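Local coordinates for chorismate mutase and shikimate 5-dehydrogenase fusion protein (Clostridium acetobutylicum, PDB 3FBT) that probably catalyses, through its shikimate dehydrogenase part, the reversible NADPH-linked reduction of 3-dehydroshikimate to shikimate, on the way to chorismate and the aromatic amino acids, at residues L174-C185 with V203-I214; K93-T104 with Q243-D253. One frame throughout, in Å; residues are numbered along the deposited sequence.

Interaction 1 of 2, residues L174-C185 with V203-I214; sequences LSNLKGDVIINC and VVAKFSSAVDLI
With CG anti to the backbone N in both Asn184 (chi1 179°) and Asp212, the two side chains run side by side on one face of the sheet, and Asn184 ND2 bonds Asp212 OD1 at 2.7 Å. The amide and carboxylate planes stand nearly perpendicular, 81° apart. OD1 lies close to the amide plane, yet it is met from above the carboxylate; Ile214 N reaches Asp212 OD1 from the opposite face, at 3.0 Å, closing an Asx turn at the end of strand 209-212. The other oxygen, OD2, accepts from Thr220.

Strands 181-184 and 209-212 are parallel neighbours in the Rossmann-type sheet, joined by near-straight bonds such as Val211 N to Ile182 O (2.9 Å). Ahead of them, Asp180 O takes three donors: Ser208 N, Ser208 OG and Ser209 N. Ile182 crosses the Phe207 ring at about a right angle, its CB 3.8 Å from the centroid in a CH-pi contact, while Gly179 N covers the opposite face near the rim. Lys206, extended beyond CG, sets NZ 2.7 Å from Ser175 O, above the carbonyl plane. Leu213, predicted to bind NADP(+), packs CD1 on Ile183 CG2 at 3.8 Å.

Two N-H donors on a single buried carboxylate oxygen probably stabilise Asp212 as the anion and fix its rotation just before Leu213 and the predicted NADP(+) site.

Interaction 2 of 2, residues K93-T104 with Q243-D253; sequences KFSREGISGFNT and QAAASEEIWND. With SO4 (sulfate ion), chain G.
Lys93 NZ, the polar atom held by two groups of the helix end, bonds Ile250 O at 2.7 Å and Asp253 OD2 at 3.1 Å. The carbonyl is approached almost head-on, with a C=O...N angle of 165°; the carboxylate, a salt-bridge partner, is met from above its plane. The lysine runs straight to CE and bends only at chi4 (43°), which turns NZ onto both acceptors, while its CD passes Ile250 CG2. Asp253 is the first residue with non-helical backbone angles, its phi positive; bonded to it and to Ile250 O, the ammonium sits beside the C-terminal end of helix 237-252.

Further along, Ile250 sends its two branches different ways. CG2 lies over a face of the Phe102 ring, 4.1 Å from the centroid in a CH-pi contact, and CD1 meets Thr104 CG2 tip to tip at 3.6 Å. A sulfate, probably from the crystallisation liquor, lies at the ring edge; its O2 accepts from Asn103 N at 2.8 Å, with Ser80 as another partner of the ion.

At the other end of the contact Thr104 OG1 lies against Gln243 CG at 3.0 Å, the two side chains crossing at about a right angle, and is 3.3 Å from Ser247 OG. Both hydroxyls have stronger partners nearby: Thr91 for Thr104, Asn63 for Ser247. Gln243 is predicted to bind shikimate, as are Asn90, whose OD1 accepts from Thr104 N, and Asp105.

The helix therefore packs against strands 91-94 and 99-102 of the substrate-binding domain, with polar contacts at both ends and an apolar centre: a cation that probably counters the partial negative charge of the helix terminus, and a hydroxyl cluster beside the predicted shikimate site.

From the N terminus, the chain first builds the mixed sheet of the substrate-binding domain and passes through the 93-104 hairpin, one half of interaction 2. It then enters the parallel cofactor-binding sheet, where interaction 1 closes a short loop: strand 181-184, helix 201-204 and strand 209-212 form one beta-alpha-beta unit. After strand 232-234 the chain returns with helix 237-252, and interaction 2 closes the long loop. Interaction 1 is thus nested inside interaction 2. Their centres lie about 33 Å apart, on opposite sides of the chain's centre, and they do not touch. One is internal to the nucleotide-binding domain; the other brings the returning helix back to the substrate-binding domain.

Interaction 1 of 2, residues L174-C185 with V203-I214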
loop_
_atom_site.group_PDB
_atom_site.type_symbol
_atom_site.label_atom_id
_atom_site.label_comp_id
_atom_site.label_asym_id
_atom_site.label_seq_id
_atom_site.Cartn_x
_atom_site.Cartn_y
_atom_site.Cartn_z
ATOM N N LEU A 174 36.088 16.223 -26.327
ATOM C CA LEU A 174 34.844 16.968 -26.471
ATOM C C LEU A 174 35.257 18.409 -26.605
ATOM O O LEU A 174 34.608 19.188 -27.294
ATOM C CB LEU A 174 33.980 16.847 -25.208
ATOM C CG LEU A 174 32.777 17.807 -25.106
ATOM C CD1 LEU A 174 31.750 17.507 -26.223
ATOM C CD2 LEU A 174 32.110 17.679 -23.788
ATOM N N SER A 175 36.326 18.776 -25.901
ATOM C CA SER A 175 36.761 20.163 -25.916
ATOM C C SER A 175 37.175 20.676 -27.313
ATOM O O SER A 175 37.242 21.886 -27.526
ATOM C CB SER A 175 37.808 20.434 -24.826
ATOM O OG SER A 175 39.079 20.061 -25.274
ATOM N N ASN A 176 37.402 19.764 -28.259
ATOM C CA ASN A 176 37.571 20.112 -29.666
ATOM C C ASN A 176 36.282 20.019 -30.517
ATOM O O ASN A 176 36.340 20.176 -31.731
ATOM C CB ASN A 176 38.599 19.181 -30.332
ATOM C CG ASN A 176 39.925 19.147 -29.605
ATOM O OD1 ASN A 176 40.468 20.183 -29.256
ATOM N ND2 ASN A 176 40.443 17.946 -29.355
ATOM N N LEU A 177 35.125 19.742 -29.909
ATOM C CA LEU A 177 33.932 19.535 -30.730
ATOM C C LEU A 177 32.936 20.719 -30.680
ATOM O O LEU A 177 32.720 21.317 -29.635
ATOM C CB LEU A 177 33.243 18.232 -30.392
ATOM C CG LEU A 177 32.463 17.834 -31.653
ATOM C CD1 LEU A 177 33.132 16.644 -32.359
ATOM C CD2 LEU A 177 30.974 17.584 -31.364
ATOM N N LYS A 178 32.319 21.066 -31.816
ATOM C CA LYS A 178 31.235 22.050 -31.731
ATOM C C LYS A 178 29.905 21.376 -32.131
ATOM O O LYS A 178 29.887 20.431 -32.937
ATOM C CB LYS A 178 31.576 23.298 -32.552
ATOM C CG LYS A 178 30.550 24.385 -32.500
ATOM C CD LYS A 178 31.012 25.559 -33.361
ATOM C CE LYS A 178 31.919 26.447 -32.551
ATOM N NZ LYS A 178 31.060 27.530 -31.997
ATOM N N GLY A 179 28.793 21.809 -31.530
ATOM C CA GLY A 179 27.519 21.197 -31.876
ATOM C C GLY A 179 26.302 22.022 -31.508
ATOM O O GLY A 179 26.411 23.138 -31.070
ATOM N N ASP A 180 25.142 21.421 -31.648
ATOM C CA ASP A 180 23.871 22.103 -31.446
ATOM C C ASP A 180 23.312 21.925 -30.036
ATOM O O ASP A 180 23.033 22.904 -29.357
ATOM C CB ASP A 180 22.923 21.553 -32.503
ATOM C CG ASP A 180 23.480 21.748 -33.953
ATOM O OD1 ASP A 180 23.887 22.893 -34.233
ATOM O OD2 ASP A 180 23.531 20.785 -34.809
ATOM N N VAL A 181 23.155 20.671 -29.597
ATOM C CA VAL A 181 22.490 20.348 -28.332
ATOM C C VAL A 181 23.406 19.507 -27.442
ATOM O O VAL A 181 23.940 18.502 -27.900
ATOM C CB VAL A 181 21.189 19.545 -28.618
ATOM C CG1 VAL A 181 20.558 19.076 -27.355
ATOM C CG2 VAL A 181 20.174 20.405 -29.467
ATOM N N ILE A 182 23.594 19.933 -26.196
ATOM C CA ILE A 182 24.417 19.206 -25.248
ATOM C C ILE A 182 23.587 18.916 -23.982
ATOM O O ILE A 182 22.934 19.806 -23.418
ATOM C CB ILE A 182 25.747 19.990 -24.870
ATOM C CG1 ILE A 182 26.551 19.277 -23.797
ATOM C CG2 ILE A 182 25.463 21.409 -24.410
ATOM C CD1 ILE A 182 27.831 20.096 -23.303
ATOM N N ILE A 183 23.628 17.652 -23.563
ATOM C CA ILE A 183 22.702 17.108 -22.554
ATOM C C ILE A 183 23.482 16.446 -21.416
ATOM O O ILE A 183 24.251 15.516 -21.656
ATOM C CB ILE A 183 21.793 16.055 -23.210
ATOM C CG1 ILE A 183 21.058 16.667 -24.409
ATOM C CG2 ILE A 183 20.790 15.444 -22.163
ATOM C CD1 ILE A 183 20.733 15.663 -25.460
ATOM N N ASN A 184 23.268 16.895 -20.201
ATOM C CA ASN A 184 23.907 16.312 -19.050
ATOM C C ASN A 184 23.100 15.147 -18.521
ATOM O O ASN A 184 21.971 15.317 -18.089
ATOM C CB ASN A 184 23.965 17.318 -17.931
ATOM C CG ASN A 184 24.600 16.739 -16.731
ATOM O OD1 ASN A 184 25.629 16.071 -16.861
ATOM N ND2 ASN A 184 23.986 16.934 -15.536
ATOM N N CYS A 185 23.672 13.960 -18.562
ATOM C CA CYS A 185 23.049 12.794 -17.967
ATOM C C CYS A 185 23.839 12.293 -16.746
ATOM O O CYS A 185 23.537 11.228 -16.213
ATOM C CB CYS A 185 22.982 11.697 -19.037
ATOM S SG CYS A 185 21.629 11.973 -20.167
ATOM N N VAL A 203 33.040 24.999 -22.984
ATOM C CA VAL A 203 32.436 23.913 -23.772
ATOM C C VAL A 203 30.973 24.191 -23.984
ATOM O O VAL A 203 30.429 24.080 -25.106
ATOM C CB VAL A 203 32.668 22.505 -23.197
ATOM C CG1 VAL A 203 31.917 21.526 -24.029
ATOM C CG2 VAL A 203 34.214 22.165 -23.176
ATOM N N VAL A 204 30.328 24.572 -22.906
ATOM C CA VAL A 204 28.935 24.871 -22.989
ATOM C C VAL A 204 28.750 25.869 -24.115
ATOM O O VAL A 204 27.816 25.754 -24.894
ATOM C CB VAL A 204 28.442 25.491 -21.691
ATOM C CG1 VAL A 204 26.925 25.771 -21.737
ATOM C CG2 VAL A 204 28.833 24.631 -20.504
ATOM N N ALA A 205 29.693 26.810 -24.233
ATOM C CA ALA A 205 29.515 27.989 -25.122
ATOM C C ALA A 205 29.503 27.665 -26.569
ATOM O O ALA A 205 29.189 28.510 -27.390
ATOM C CB ALA A 205 30.578 29.061 -24.844
ATOM N N LYS A 206 29.814 26.436 -26.912
ATOM C CA LYS A 206 29.847 26.081 -28.301
ATOM C C LYS A 206 28.590 25.436 -28.729
ATOM O O LYS A 206 28.551 24.872 -29.799
ATOM C CB LYS A 206 30.996 25.123 -28.627
ATOM C CG LYS A 206 32.300 25.511 -28.001
ATOM C CD LYS A 206 33.323 24.517 -28.537
ATOM C CE LYS A 206 34.578 24.373 -27.649
ATOM N NZ LYS A 206 35.566 23.733 -28.533
ATOM N N PHE A 207 27.539 25.486 -27.936
ATOM C CA PHE A 207 26.325 24.765 -28.394
ATOM C C PHE A 207 25.229 25.778 -28.438
ATOM O O PHE A 207 25.370 26.835 -27.880
ATOM C CB PHE A 207 26.008 23.619 -27.403
ATOM C CG PHE A 207 26.999 22.505 -27.465
ATOM C CD1 PHE A 207 26.723 21.357 -28.180
ATOM C CD2 PHE A 207 28.241 22.629 -26.859
ATOM C CE1 PHE A 207 27.657 20.342 -28.274
ATOM C CE2 PHE A 207 29.171 21.616 -26.948
ATOM C CZ PHE A 207 28.881 20.492 -27.647
ATOM N N SER A 208 24.107 25.484 -29.056
ATOM C CA SER A 208 23.029 26.482 -28.939
ATOM C C SER A 208 21.861 26.087 -28.005
ATOM O O SER A 208 20.971 26.888 -27.795
ATOM C CB SER A 208 22.515 26.830 -30.302
ATOM O OG SER A 208 22.103 25.628 -30.893
ATOM N N SER A 209 21.865 24.863 -27.455
ATOM C CA SER A 209 20.959 24.474 -26.348
ATOM C C SER A 209 21.640 23.587 -25.275
ATOM O O SER A 209 22.340 22.638 -25.609
ATOM C CB SER A 209 19.817 23.705 -26.916
ATOM O OG SER A 209 18.986 24.582 -27.588
ATOM N N ALA A 210 21.428 23.903 -23.998
ATOM C CA ALA A 210 21.943 23.133 -22.937
ATOM C C ALA A 210 20.731 22.508 -22.256
ATOM O O ALA A 210 19.883 23.279 -21.840
ATOM C CB ALA A 210 22.644 24.051 -21.953
ATOM N N VAL A 211 20.660 21.165 -22.132
ATOM C CA VAL A 211 19.596 20.430 -21.386
ATOM C C VAL A 211 20.237 19.665 -20.182
ATOM O O VAL A 211 21.060 18.766 -20.387
ATOM C CB VAL A 211 18.835 19.374 -22.294
ATOM C CG1 VAL A 211 17.579 18.675 -21.549
ATOM C CG2 VAL A 211 18.352 19.971 -23.605
ATOM N N ASP A 212 19.896 20.013 -18.955
ATOM C CA ASP A 212 20.294 19.209 -17.799
ATOM C C ASP A 212 19.109 18.369 -17.293
ATOM O O ASP A 212 18.028 18.883 -17.091
ATOM C CB ASP A 212 20.751 20.093 -16.658
ATOM C CG ASP A 212 21.692 19.354 -15.705
ATOM O OD1 ASP A 212 21.581 18.115 -15.631
ATOM O OD2 ASP A 212 22.591 20.006 -15.073
ATOM N N LEU A 213 19.295 17.081 -17.076
ATOM C CA LEU A 213 18.188 16.261 -16.542
ATOM C C LEU A 213 18.029 16.439 -15.034
ATOM O O LEU A 213 17.047 15.992 -14.457
ATOM C CB LEU A 213 18.357 14.774 -16.847
ATOM C CG LEU A 213 17.836 14.133 -18.102
ATOM C CD1 LEU A 213 18.392 14.857 -19.333
ATOM C CD2 LEU A 213 18.356 12.757 -17.987
ATOM N N ILE A 214 19.000 17.075 -14.399
ATOM C CA ILE A 214 18.854 17.576 -13.049
ATOM C C ILE A 214 17.840 18.726 -12.943
ATOM O O ILE A 214 17.842 19.654 -13.790
ATOM C CB ILE A 214 20.193 18.102 -12.603
ATOM C CG1 ILE A 214 21.213 16.935 -12.658
ATOM C CG2 ILE A 214 20.053 18.834 -11.194
ATOM C CD1 ILE A 214 22.691 17.390 -12.564
#

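Interaction 2 of 2, residues K93-T104 with Q243-D253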
loop_
_atom_site.group_PDB
_atom_site.type_symbol
_atom_site.label_atom_id
_atom_site.label_comp_id
_atom_site.label_asym_id
_atom_site.label_seq_id
_atom_site.Cartn_x
_atom_site.Cartn_y
_atom_site.Cartn_z
ATOM N N LYS A 93 2.995 -2.142 -15.111
ATOM C CA LYS A 93 1.535 -2.171 -15.139
ATOM C C LYS A 93 1.078 -3.571 -14.712
ATOM O O LYS A 93 1.566 -4.582 -15.224
ATOM C CB LYS A 93 1.041 -1.942 -16.554
ATOM C CG LYS A 93 -0.527 -1.748 -16.696
ATOM C CD LYS A 93 -0.897 -1.683 -18.235
ATOM C CE LYS A 93 -2.427 -1.529 -18.509
ATOM N NZ LYS A 93 -2.960 -0.503 -17.531
ATOM N N PHE A 94 0.203 -3.620 -13.728
ATOM C CA PHE A 94 -0.287 -4.896 -13.226
ATOM C C PHE A 94 -1.581 -5.186 -13.928
ATOM O O PHE A 94 -2.437 -4.311 -14.051
ATOM C CB PHE A 94 -0.518 -4.792 -11.716
ATOM C CG PHE A 94 0.770 -4.703 -10.949
ATOM C CD1 PHE A 94 1.379 -5.852 -10.464
ATOM C CD2 PHE A 94 1.416 -3.491 -10.806
ATOM C CE1 PHE A 94 2.571 -5.822 -9.783
ATOM C CE2 PHE A 94 2.651 -3.420 -10.126
ATOM C CZ PHE A 94 3.255 -4.560 -9.621
ATOM N N SER A 95 -1.765 -6.387 -14.432
ATOM C CA SER A 95 -3.138 -6.726 -14.854
ATOM C C SER A 95 -3.406 -8.197 -14.597
ATOM O O SER A 95 -2.605 -8.851 -13.987
ATOM C CB SER A 95 -3.367 -6.327 -16.315
ATOM O OG SER A 95 -2.746 -7.292 -17.130
ATOM N N ARG A 96 -4.548 -8.705 -15.076
ATOM C CA ARG A 96 -4.863 -10.177 -15.025
ATOM C C ARG A 96 -3.733 -11.122 -15.397
ATOM O O ARG A 96 -3.337 -11.995 -14.622
ATOM C CB ARG A 96 -6.069 -10.469 -15.938
ATOM N N GLU A 97 -3.187 -10.982 -16.588
ATOM C CA GLU A 97 -2.044 -11.825 -16.933
ATOM C C GLU A 97 -0.889 -11.793 -15.904
ATOM O O GLU A 97 -0.271 -12.827 -15.607
ATOM C CB GLU A 97 -1.499 -11.455 -18.303
ATOM C CG GLU A 97 -2.539 -11.025 -19.339
ATOM C CD GLU A 97 -1.961 -11.067 -20.756
ATOM O OE1 GLU A 97 -0.881 -11.701 -20.931
ATOM O OE2 GLU A 97 -2.581 -10.484 -21.687
ATOM N N GLY A 98 -0.600 -10.629 -15.326
ATOM C CA GLY A 98 0.662 -10.463 -14.571
ATOM C C GLY A 98 1.204 -9.049 -14.780
ATOM O O GLY A 98 0.455 -8.101 -14.825
ATOM N N ILE A 99 2.512 -8.890 -14.917
ATOM C CA ILE A 99 3.078 -7.536 -14.876
ATOM C C ILE A 99 3.695 -7.236 -16.230
ATOM O O ILE A 99 4.389 -8.051 -16.808
ATOM C CB ILE A 99 4.113 -7.429 -13.763
ATOM C CG1 ILE A 99 3.553 -8.032 -12.476
ATOM C CG2 ILE A 99 4.530 -5.958 -13.468
ATOM C CD1 ILE A 99 4.638 -8.574 -11.594
ATOM N N SER A 100 3.409 -6.082 -16.789
ATOM C CA SER A 100 4.151 -5.750 -17.989
ATOM C C SER A 100 4.900 -4.410 -17.795
ATOM O O SER A 100 4.689 -3.676 -16.790
ATOM C CB SER A 100 3.240 -5.699 -19.193
ATOM O OG SER A 100 2.283 -4.762 -18.903
ATOM N N GLY A 101 5.766 -4.119 -18.751
ATOM C CA GLY A 101 6.817 -3.100 -18.507
ATOM C C GLY A 101 6.862 -2.051 -19.580
ATOM O O GLY A 101 6.633 -2.360 -20.765
ATOM N N PHE A 102 7.147 -0.819 -19.162
ATOM C CA PHE A 102 7.276 0.329 -20.047
ATOM C C PHE A 102 8.449 1.139 -19.617
ATOM O O PHE A 102 9.024 0.909 -18.564
ATOM C CB PHE A 102 6.014 1.210 -19.973
ATOM C CG PHE A 102 4.751 0.426 -20.340
ATOM C CD1 PHE A 102 4.202 0.538 -21.591
ATOM C CD2 PHE A 102 4.196 -0.501 -19.439
ATOM C CE1 PHE A 102 3.042 -0.225 -21.942
ATOM C CE2 PHE A 102 3.034 -1.244 -19.773
ATOM C CZ PHE A 102 2.470 -1.102 -21.021
ATOM N N ASN A 103 8.714 2.171 -20.397
ATOM C CA ASN A 103 9.736 3.106 -20.092
ATOM C C ASN A 103 9.220 4.470 -20.341
ATOM O O ASN A 103 9.086 4.870 -21.485
ATOM C CB ASN A 103 10.974 2.878 -20.970
ATOM C CG ASN A 103 12.147 3.697 -20.471
ATOM O OD1 ASN A 103 12.070 4.898 -20.420
ATOM N ND2 ASN A 103 13.171 3.039 -19.988
ATOM N N THR A 104 8.928 5.212 -19.273
ATOM C CA THR A 104 8.396 6.567 -19.415
ATOM C C THR A 104 9.449 7.680 -19.182
ATOM O O THR A 104 9.104 8.818 -19.272
ATOM C CB THR A 104 7.265 6.795 -18.390
ATOM O OG1 THR A 104 7.842 6.620 -17.119
ATOM C CG2 THR A 104 6.099 5.730 -18.581
ATOM N N GLN A 243 7.161 12.433 -16.952
ATOM C CA GLN A 243 7.328 11.015 -16.719
ATOM C C GLN A 243 6.318 10.538 -15.673
ATOM O O GLN A 243 5.767 9.501 -15.817
ATOM C CB GLN A 243 8.771 10.649 -16.338
ATOM C CG GLN A 243 8.998 9.193 -16.128
ATOM C CD GLN A 243 8.885 8.808 -14.623
ATOM O OE1 GLN A 243 7.962 8.062 -14.190
ATOM N NE2 GLN A 243 9.839 9.284 -13.845
ATOM N N ALA A 244 6.077 11.289 -14.632
ATOM C CA ALA A 244 5.109 10.796 -13.659
ATOM C C ALA A 244 3.640 10.735 -14.274
ATOM O O ALA A 244 2.894 9.744 -14.092
ATOM C CB ALA A 244 5.182 11.669 -12.425
ATOM N N ALA A 245 3.246 11.798 -15.018
ATOM C CA ALA A 245 1.940 11.815 -15.742
ATOM C C ALA A 245 1.809 10.610 -16.646
ATOM O O ALA A 245 0.783 9.857 -16.692
ATOM C CB ALA A 245 1.761 13.166 -16.583
ATOM N N ALA A 246 2.875 10.352 -17.367
ATOM C CA ALA A 246 2.804 9.223 -18.279
ATOM C C ALA A 246 2.690 7.866 -17.533
ATOM O O ALA A 246 2.094 6.940 -18.037
ATOM C CB ALA A 246 3.992 9.238 -19.302
ATOM N N SER A 247 3.310 7.725 -16.368
ATOM C CA SER A 247 3.150 6.463 -15.669
ATOM C C SER A 247 1.705 6.297 -15.305
ATOM O O SER A 247 1.172 5.173 -15.396
ATOM C CB SER A 247 4.084 6.366 -14.409
ATOM O OG SER A 247 5.443 6.422 -14.883
ATOM N N GLU A 248 1.102 7.403 -14.844
ATOM C CA GLU A 248 -0.242 7.349 -14.273
ATOM C C GLU A 248 -1.212 7.045 -15.404
ATOM O O GLU A 248 -2.250 6.375 -15.158
ATOM C CB GLU A 248 -0.655 8.666 -13.622
ATOM C CG GLU A 248 -0.021 8.952 -12.269
ATOM C CD GLU A 248 -0.372 7.941 -11.187
ATOM O OE1 GLU A 248 -1.384 7.183 -11.321
ATOM O OE2 GLU A 248 0.388 7.888 -10.186
ATOM N N GLU A 249 -0.872 7.544 -16.618
ATOM C CA GLU A 249 -1.671 7.266 -17.822
ATOM C C GLU A 249 -1.653 5.797 -18.086
ATOM O O GLU A 249 -2.672 5.209 -18.377
ATOM C CB GLU A 249 -1.158 8.016 -19.068
ATOM C CG GLU A 249 -1.297 9.609 -18.981
ATOM C CD GLU A 249 -0.676 10.319 -20.220
ATOM O OE1 GLU A 249 -1.046 11.472 -20.490
ATOM O OE2 GLU A 249 0.159 9.728 -20.956
ATOM N N ILE A 250 -0.481 5.172 -18.021
ATOM C CA ILE A 250 -0.460 3.769 -18.314
ATOM C C ILE A 250 -1.135 2.908 -17.205
ATOM O O ILE A 250 -1.817 1.904 -17.495
ATOM C CB ILE A 250 0.986 3.322 -18.523
ATOM C CG1 ILE A 250 1.594 3.896 -19.851
ATOM C CG2 ILE A 250 1.082 1.843 -18.370
ATOM C CD1 ILE A 250 3.196 4.014 -19.780
ATOM N N TRP A 251 -0.936 3.282 -15.933
ATOM C CA TRP A 251 -1.524 2.539 -14.812
ATOM C C TRP A 251 -3.070 2.591 -14.831
ATOM O O TRP A 251 -3.736 1.594 -14.653
ATOM C CB TRP A 251 -1.015 3.056 -13.422
ATOM C CG TRP A 251 0.491 2.826 -13.223
ATOM C CD1 TRP A 251 1.215 1.803 -13.684
ATOM C CD2 TRP A 251 1.398 3.658 -12.441
ATOM N NE1 TRP A 251 2.576 1.974 -13.282
ATOM C CE2 TRP A 251 2.674 3.119 -12.540
ATOM C CE3 TRP A 251 1.222 4.822 -11.693
ATOM C CZ2 TRP A 251 3.784 3.685 -11.881
ATOM C CZ3 TRP A 251 2.284 5.383 -11.074
ATOM C CH2 TRP A 251 3.563 4.828 -11.175
ATOM N N ASN A 252 -3.599 3.785 -14.995
ATOM C CA ASN A 252 -4.990 3.998 -14.869
ATOM C C ASN A 252 -5.707 4.107 -16.199
ATOM O O ASN A 252 -6.881 4.421 -16.221
ATOM C CB ASN A 252 -5.194 5.238 -14.051
ATOM C CG ASN A 252 -4.501 5.121 -12.723
ATOM O OD1 ASN A 252 -4.759 4.175 -11.977
ATOM N ND2 ASN A 252 -3.537 6.010 -12.459
ATOM N N ASP A 253 -5.015 3.814 -17.292
ATOM C CA ASP A 253 -5.585 3.911 -18.652
ATOM C C ASP A 253 -6.402 5.152 -18.808
ATOM O O ASP A 253 -7.612 5.064 -19.127
ATOM C CB ASP A 253 -6.434 2.682 -18.941
ATOM C CG ASP A 253 -5.567 1.456 -19.186
ATOM O OD1 ASP A 253 -4.648 1.583 -20.034
ATOM O OD2 ASP A 253 -5.754 0.389 -18.537
HETATM S S SO4 G . 6.829 3.424 -23.600
HETATM O O1 SO4 G . 7.885 4.075 -24.415
HETATM O O2 SO4 G . 7.457 2.343 -22.850
HETATM O O3 SO4 G . 6.295 4.535 -22.798
HETATM O O4 SO4 G . 5.606 3.020 -24.325
#